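Local structure of clavulanic acid biosynthesis oligopeptide binding protein 2 (Streptomyces clavuligerus, 2WOL) at residues Leu334-Arg338 against Leu526-Lys530; Phe402-Ala406 against Leu449-Trp453. The protein probably binds peptides or related small ligands as an extracellular solute-binding protein linked to clavulanic acid biosynthesis in Streptomyces clavuligerus. One frame throughout, in Å; residues are numbered along the deposited sequence. Where two conformers were deposited one is given.

Contact 1: residues Leu334-Arg338 against Leu526-Lys530; sequences LQDAR and LVHDK
Backbones of segment 334-338, on helix 331-337 and the residue after it, and of strand 523-534 come closest at Gln-335 and Val-527, whose CA atoms lie 6.9 Å apart, a separation bridged by side chains alone, with no hydrogen bond across it. Val-527 stands in the middle and uses both of its methyls. Val-527 CG1 is met by the Gln-335 side chain, whose CG and NE2 each lie 4.0 Å from it; a chi1 of -179° swings CG of Gln-335 opposite the backbone N, and the extended chain carries the amide past the methyl to a weak hydrogen bond from NE2 to the carbonyl of Gly-344. Val-527 CG2 takes the Arg-338 methylene CG at 3.9 Å. Toward the start of the strand segment the two leucines meet nearly at right angles, Leu-334 CD1 against Leu-526 CD2 at 3.8 Å. Two consecutive residues, Leu-526 and Val-527, form backbone hydrogen bonds with the one residue His-305 of strand 303-309, the mark of a classic beta bulge, and both direct their CB atoms toward segment 334-338. Arg-338 then bends at chi2 and chi3 toward Asp-529. That acid adopts two conformations, so the pairing is tentative; in one, Asp-529 OD1 is 3.7 Å from Arg-338 NE, a long salt bridge. The oxygen sits far off the guanidinium plane, leaving attraction between charges without a directed hydrogen bond.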
ATOM      1  N   LEU A 334      19.002 -10.290 -11.045  1.00  9.99           N
ATOM      2  CA  LEU A 334      18.221  -9.795  -9.916  1.00  9.90           C
ATOM      3  C   LEU A 334      16.730 -10.055 -10.114  1.00 10.00           C
ATOM      4  O   LEU A 334      16.028 -10.418  -9.169  1.00 10.10           O
ATOM      5  CB  LEU A 334      18.509  -8.310  -9.666  1.00  9.77           C
ATOM      6  CG  LEU A 334      19.881  -8.047  -9.032  1.00  9.78           C
ATOM      7  CD1 LEU A 334      20.401  -6.660  -9.369  1.00  9.75           C
ATOM      8  CD2 LEU A 334      19.818  -8.249  -7.526  1.00 10.69           C
ATOM      9  N   GLN A 335      16.256  -9.888 -11.347  1.00 10.01           N
ATOM     10  CA  GLN A 335      14.868 -10.201 -11.672  1.00 10.68           C
ATOM     11  C   GLN A 335      14.606 -11.702 -11.569  1.00 11.38           C
ATOM     12  O   GLN A 335      13.549 -12.121 -11.089  1.00 11.48           O
ATOM     13  CB  GLN A 335      14.514  -9.693 -13.065  1.00 10.30           C
ATOM     14  CG  GLN A 335      13.073  -9.969 -13.456  1.00 10.12           C
ATOM     15  CD  GLN A 335      12.679  -9.262 -14.723  1.00  9.68           C
ATOM     16  OE1 GLN A 335      13.438  -9.247 -15.694  1.00  9.54           O
ATOM     17  NE2 GLN A 335      11.485  -8.667 -14.729  1.00  8.59           N
ATOM     18  N   ASP A 336      15.568 -12.506 -12.016  1.00 12.22           N
ATOM     19  CA  ASP A 336      15.458 -13.962 -11.920  1.00 13.35           C
ATOM     20  C   ASP A 336      15.351 -14.409 -10.465  1.00 14.18           C
ATOM     21  O   ASP A 336      14.609 -15.342 -10.153  1.00 14.73           O
ATOM     22  CB  ASP A 336      16.624 -14.656 -12.630  1.00 13.02           C
ATOM     23  CG  ASP A 336      16.491 -14.631 -14.149  1.00 13.43           C
ATOM     24  OD1 ASP A 336      15.458 -14.151 -14.661  1.00 12.84           O
ATOM     25  OD2 ASP A 336      17.429 -15.092 -14.837  1.00 15.84           O
ATOM     26  N   ALA A 337      16.072 -13.723  -9.579  1.00 15.12           N
ATOM     27  CA  ALA A 337      15.981 -13.982  -8.144  1.00 16.37           C
ATOM     28  C   ALA A 337      14.590 -13.636  -7.610  1.00 17.27           C
ATOM     29  O   ALA A 337      14.152 -14.193  -6.603  1.00 17.58           O
ATOM     30  CB  ALA A 337      17.054 -13.204  -7.393  1.00 16.14           C
ATOM     31  N   ARG A 338      13.911 -12.719  -8.300  1.00 18.37           N
ATOM     32  CA  ARG A 338      12.577 -12.252  -7.919  1.00 19.44           C
ATOM     33  C   ARG A 338      11.447 -13.061  -8.585  1.00 19.39           C
ATOM     34  O   ARG A 338      10.267 -12.825  -8.312  1.00 19.92           O
ATOM     35  CB  ARG A 338      12.440 -10.749  -8.238  1.00 19.86           C
ATOM     36  CG  ARG A 338      11.256 -10.045  -7.576  1.00 21.92           C
ATOM     37  CD  ARG A 338      11.400 -10.010  -6.061  1.00 25.11           C
ATOM     38  NE  ARG A 338      10.133 -10.301  -5.396  1.00 28.18           N
ATOM     39  CZ  ARG A 338       9.989 -10.463  -4.083  1.00 29.71           C
ATOM     40  NH1 ARG A 338      11.034 -10.353  -3.270  1.00 30.52           N
ATOM     41  NH2 ARG A 338       8.790 -10.728  -3.578  1.00 31.03           N
ATOM     42  N   LEU A 526      14.780  -2.225  -8.763  1.00  7.83           N
ATOM     43  CA  LEU A 526      14.921  -3.536  -9.398  1.00  8.19           C
ATOM     44  C   LEU A 526      13.738  -3.843 -10.307  1.00  8.46           C
ATOM     45  O   LEU A 526      13.872  -3.838 -11.534  1.00  8.66           O
ATOM     46  CB  LEU A 526      15.117  -4.641  -8.352  1.00  8.42           C
ATOM     47  CG  LEU A 526      16.321  -4.482  -7.414  1.00  9.24           C
ATOM     48  CD1 LEU A 526      16.377  -5.626  -6.418  1.00 10.45           C
ATOM     49  CD2 LEU A 526      17.623  -4.396  -8.199  1.00 10.34           C
ATOM     50  N   VAL A 527      12.584  -4.103  -9.701  1.00  8.41           N
ATOM     51  CA  VAL A 527      11.366  -4.376 -10.461  1.00  8.62           C
ATOM     52  C   VAL A 527      10.154  -3.746  -9.803  1.00  8.57           C
ATOM     53  O   VAL A 527      10.144  -3.537  -8.587  1.00  8.71           O
ATOM     54  CB  VAL A 527      11.094  -5.908 -10.632  1.00  8.76           C
ATOM     55  CG1 VAL A 527      12.206  -6.588 -11.434  1.00  9.18           C
ATOM     56  CG2 VAL A 527      10.888  -6.601  -9.280  1.00  9.08           C
ATOM     57  N   HIS A 528       9.150  -3.430 -10.615  1.00  8.78           N
ATOM     58  CA  HIS A 528       7.807  -3.203 -10.103  1.00  9.29           C
ATOM     59  C   HIS A 528       7.121  -4.560 -10.054  1.00  9.71           C
ATOM     60  O   HIS A 528       7.033  -5.272 -11.068  1.00  9.69           O
ATOM     61  CB  HIS A 528       7.024  -2.229 -10.977  1.00  9.56           C
ATOM     62  CG  HIS A 528       7.520  -0.820 -10.903  1.00  9.45           C
ATOM     63  ND1 HIS A 528       7.574  -0.108  -9.724  1.00 10.98           N
ATOM     64  CD2 HIS A 528       7.974   0.014 -11.867  1.00  9.62           C
ATOM     65  CE1 HIS A 528       8.048   1.102  -9.964  1.00  8.71           C
ATOM     66  NE2 HIS A 528       8.292   1.203 -11.258  1.00 11.58           N
ATOM     67  N   ASP A 529       6.657  -4.920  -8.863  1.00 10.25           N
ATOM     68  CA  ASP A 529       6.113  -6.248  -8.610  1.00 11.13           C
ATOM     69  C   ASP A 529       4.826  -6.514  -9.390  1.00 11.02           C
ATOM     70  O   ASP A 529       4.041  -5.600  -9.669  1.00 10.65           O
ATOM     71  CB  ASP A 529       5.938  -6.506  -7.109  0.50 11.40           C
ATOM     72  CG  ASP A 529       7.259  -6.820  -6.415  0.50 12.06           C
ATOM     73  OD1 ASP A 529       8.048  -7.632  -6.954  0.50 13.36           O
ATOM     74  OD2 ASP A 529       7.511  -6.257  -5.331  0.50 13.88           O
ATOM     75  N   LYS A 530       4.655  -7.776  -9.768  1.00 10.84           N
ATOM     76  CA  LYS A 530       3.424  -8.261 -10.371  1.00 11.21           C
ATOM     77  C   LYS A 530       2.965  -9.481  -9.590  1.00 11.00           C
ATOM     78  O   LYS A 530       3.727 -10.060  -8.815  1.00 11.38           O
ATOM     79  CB  LYS A 530       3.636  -8.602 -11.846  1.00 11.28           C
ATOM     80  CG  LYS A 530       3.812  -7.367 -12.726  1.00 12.39           C
ATOM     81  CD  LYS A 530       4.121  -7.707 -14.176  1.00 12.43           C
ATOM     82  CE  LYS A 530       2.911  -8.285 -14.901  1.00 15.94           C
ATOM     83  NZ  LYS A 530       3.186  -8.464 -16.352  1.00 18.23           N
TER

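Contact 2: residues Phe402-Ala406 against Leu449-Trp453; sequences FRLVA and LVTDW
Val-450 is the first residue of strand segment 449-453 to touch helix segment 402-406, and its CA lies 6.4 Å from that of Phe-402. The two axes pass 8.6 Å apart at 132°, so the helix crosses the strand at a slant, nearer antiparallel than parallel. Val-450 CG1, anti to the backbone nitrogen (chi1 178°), lies over one face of the Phe-402 ring and also 3.9 Å from Val-405 CG1, while Val-450 CG2 reaches 4.2 Å to Ala-406 CB. Strands 391-398 and 303-309 flank this residue, supplying Ile-395, Thr-397 and His-305 around the same valine. Val-450 O lies 3.6 Å from Phe-402 CD2 and accepts a hydrogen bond from Tyr-430 OH. At Thr-451 the side chain turns away from the helix, and the backbone makes the contact instead, Thr-451 CA lying 3.6 Å from Phe-402 CE2. Asp-452 closes the series: Asp-452 OD1 sits at the ring edge, near its plane, 3.3 Å from Phe-402 CZ, with the carboxylate turned 83° to the ring. Helix 401-414 joins the parallel strands 391-398 and 418-425 as a beta-alpha-beta crossover, and 448-453 pairs in parallel with 391-398. One phenylalanine thus meets a methyl over its face and a carboxylate at its rim, while backbone atoms of 450-452 approach the ring as well; the carboxylate is consistent with a weak electrostatic attraction between the acid oxygen and the positive edge of the ring, added to a mix of methyl and backbone contacts.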
ATOM      1  N   PHE A 402      13.722 -12.371  -0.378  1.00 19.97           N
ATOM      2  CA  PHE A 402      14.646 -11.261  -0.150  1.00 19.21           C
ATOM      3  C   PHE A 402      16.090 -11.753  -0.112  1.00 18.55           C
ATOM      4  O   PHE A 402      16.997 -11.050  -0.567  1.00 18.49           O
ATOM      5  CB  PHE A 402      14.305 -10.539   1.157  1.00 19.32           C
ATOM      6  CG  PHE A 402      13.193  -9.527   1.037  1.00 19.48           C
ATOM      7  CD1 PHE A 402      12.212  -9.639   0.054  1.00 20.02           C
ATOM      8  CD2 PHE A 402      13.113  -8.476   1.943  1.00 19.50           C
ATOM      9  CE1 PHE A 402      11.182  -8.705  -0.038  1.00 20.15           C
ATOM     10  CE2 PHE A 402      12.086  -7.542   1.863  1.00 19.99           C
ATOM     11  CZ  PHE A 402      11.121  -7.655   0.870  1.00 19.76           C
ATOM     12  N   ARG A 403      16.296 -12.950   0.443  1.00 17.57           N
ATOM     13  CA  ARG A 403      17.629 -13.556   0.520  1.00 16.89           C
ATOM     14  C   ARG A 403      18.163 -13.918  -0.866  1.00 16.45           C
ATOM     15  O   ARG A 403      19.340 -13.687  -1.161  1.00 15.79           O
ATOM     16  CB  ARG A 403      17.632 -14.782   1.449  1.00 17.04           C
ATOM     17  CG  ARG A 403      18.965 -15.537   1.521  1.00 17.18           C
ATOM     18  CD  ARG A 403      20.106 -14.635   1.979  1.00 17.99           C
ATOM     19  NE  ARG A 403      21.423 -15.218   1.719  1.00 18.46           N
ATOM     20  CZ  ARG A 403      22.213 -15.750   2.647  1.00 19.09           C
ATOM     21  NH1 ARG A 403      21.836 -15.782   3.919  1.00 19.48           N
ATOM     22  NH2 ARG A 403      23.392 -16.246   2.301  1.00 19.95           N
ATOM     23  N   LEU A 404      17.296 -14.472  -1.712  1.00 16.01           N
ATOM     24  CA  LEU A 404      17.664 -14.771  -3.096  1.00 15.73           C
ATOM     25  C   LEU A 404      18.117 -13.513  -3.833  1.00 14.80           C
ATOM     26  O   LEU A 404      19.105 -13.542  -4.568  1.00 14.87           O
ATOM     27  CB  LEU A 404      16.506 -15.436  -3.850  1.00 16.25           C
ATOM     28  CG  LEU A 404      16.011 -16.806  -3.375  1.00 17.41           C
ATOM     29  CD1 LEU A 404      14.844 -17.262  -4.238  1.00 18.58           C
ATOM     30  CD2 LEU A 404      17.121 -17.850  -3.377  1.00 18.02           C
ATOM     31  N   VAL A 405      17.397 -12.415  -3.620  1.00 13.81           N
ATOM     32  CA  VAL A 405      17.770 -11.124  -4.196  1.00 13.00           C
ATOM     33  C   VAL A 405      19.123 -10.655  -3.645  1.00 12.43           C
ATOM     34  O   VAL A 405      19.993 -10.228  -4.411  1.00 11.98           O
ATOM     35  CB  VAL A 405      16.656 -10.066  -3.993  1.00 12.82           C
ATOM     36  CG1 VAL A 405      17.145  -8.664  -4.355  1.00 12.47           C
ATOM     37  CG2 VAL A 405      15.425 -10.432  -4.819  1.00 13.94           C
ATOM     38  N   ALA A 406      19.309 -10.770  -2.329  1.00 12.10           N
ATOM     39  CA  ALA A 406      20.585 -10.414  -1.700  1.00 11.49           C
ATOM     40  C   ALA A 406      21.756 -11.179  -2.320  1.00 11.51           C
ATOM     41  O   ALA A 406      22.795 -10.587  -2.618  1.00 11.06           O
ATOM     42  CB  ALA A 406      20.535 -10.642  -0.191  1.00 11.76           C
ATOM     43  N   LEU A 449      20.489  -2.582   1.805  1.00  7.83           N
ATOM     44  CA  LEU A 449      19.290  -3.214   2.360  1.00  8.19           C
ATOM     45  C   LEU A 449      18.347  -3.610   1.239  1.00  8.43           C
ATOM     46  O   LEU A 449      18.080  -2.805   0.338  1.00  8.25           O
ATOM     47  CB  LEU A 449      18.564  -2.254   3.310  1.00  8.22           C
ATOM     48  CG  LEU A 449      19.258  -1.910   4.631  1.00  8.62           C
ATOM     49  CD1 LEU A 449      18.615  -0.690   5.277  1.00  9.35           C
ATOM     50  CD2 LEU A 449      19.208  -3.117   5.574  1.00  9.11           C
ATOM     51  N   VAL A 450      17.840  -4.840   1.297  1.00  8.91           N
ATOM     52  CA  VAL A 450      16.837  -5.308   0.342  1.00  9.40           C
ATOM     53  C   VAL A 450      15.454  -5.092   0.933  1.00  9.42           C
ATOM     54  O   VAL A 450      15.185  -5.492   2.066  1.00  9.39           O
ATOM     55  CB  VAL A 450      17.002  -6.815   0.015  1.00  9.70           C
ATOM     56  CG1 VAL A 450      15.911  -7.289  -0.960  1.00 10.12           C
ATOM     57  CG2 VAL A 450      18.379  -7.093  -0.557  1.00  9.64           C
ATOM     58  N   THR A 451      14.566  -4.464   0.169  1.00  9.52           N
ATOM     59  CA  THR A 451      13.194  -4.315   0.630  1.00 10.17           C
ATOM     60  C   THR A 451      12.195  -4.179  -0.513  1.00 10.20           C
ATOM     61  O   THR A 451      12.577  -4.122  -1.680  1.00  9.85           O
ATOM     62  CB  THR A 451      13.053  -3.154   1.657  1.00 10.45           C
ATOM     63  OG1 THR A 451      11.825  -3.307   2.379  1.00 11.59           O
ATOM     64  CG2 THR A 451      13.093  -1.792   0.981  1.00 11.25           C
ATOM     65  N   ASP A 452      10.915  -4.169  -0.162  1.00 10.67           N
ATOM     66  CA  ASP A 452       9.864  -3.811  -1.102  1.00 11.15           C
ATOM     67  C   ASP A 452       8.950  -2.795  -0.436  1.00 10.74           C
ATOM     68  O   ASP A 452       8.921  -2.698   0.793  1.00 11.79           O
ATOM     69  CB  ASP A 452       9.110  -5.044  -1.621  1.00 11.83           C
ATOM     70  CG  ASP A 452       8.235  -5.708  -0.568  1.00 14.19           C
ATOM     71  OD1 ASP A 452       8.526  -5.615   0.643  1.00 16.81           O
ATOM     72  OD2 ASP A 452       7.245  -6.355  -0.971  1.00 18.47           O
ATOM     73  N   TRP A 453       8.232  -2.027  -1.248  1.00  9.99           N
ATOM     74  CA  TRP A 453       7.452  -0.900  -0.762  1.00  9.62           C
ATOM     75  C   TRP A 453       6.231  -0.685  -1.640  1.00  9.33           C
ATOM     76  O   TRP A 453       6.323  -0.756  -2.865  1.00  9.06           O
ATOM     77  CB  TRP A 453       8.312   0.368  -0.761  1.00  9.78           C
ATOM     78  CG  TRP A 453       7.526   1.646  -0.677  1.00  9.79           C
ATOM     79  CD1 TRP A 453       7.296   2.531  -1.693  1.00 10.31           C
ATOM     80  CD2 TRP A 453       6.864   2.180   0.478  1.00  9.91           C
ATOM     81  NE1 TRP A 453       6.535   3.580  -1.243  1.00 10.01           N
ATOM     82  CE2 TRP A 453       6.257   3.394   0.086  1.00  9.84           C
ATOM     83  CE3 TRP A 453       6.727   1.752   1.805  1.00  9.46           C
ATOM     84  CZ2 TRP A 453       5.522   4.186   0.973  1.00 10.65           C
ATOM     85  CZ3 TRP A 453       6.005   2.547   2.689  1.00  9.98           C
ATOM     86  CH2 TRP A 453       5.407   3.746   2.265  1.00 10.45           C
TER

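Overall arrangement
Both contacts set a helix on the same mixed sheet, and their centres are about 10 Å apart. Contact 2 is the more buried, five of its six touching residues being buried against three of six in contact 1, whose charged pair is partly exposed. Contact 1 combines methyl packing with a long, tentative ion pair at its partly exposed side, whereas contact 2 is organised around an aromatic ring. Strand 303-309 links the two, lying between strands 523-534 and 448-453 and pairing antiparallel with each. The contacts also touch directly: Leu-526 CD1 lies 3.8 Å from Val-405 CG1, and Arg-338 NH1 approaches Phe-402 CD1 at 3.6 Å, joining segment 334-338 to helix 401-414.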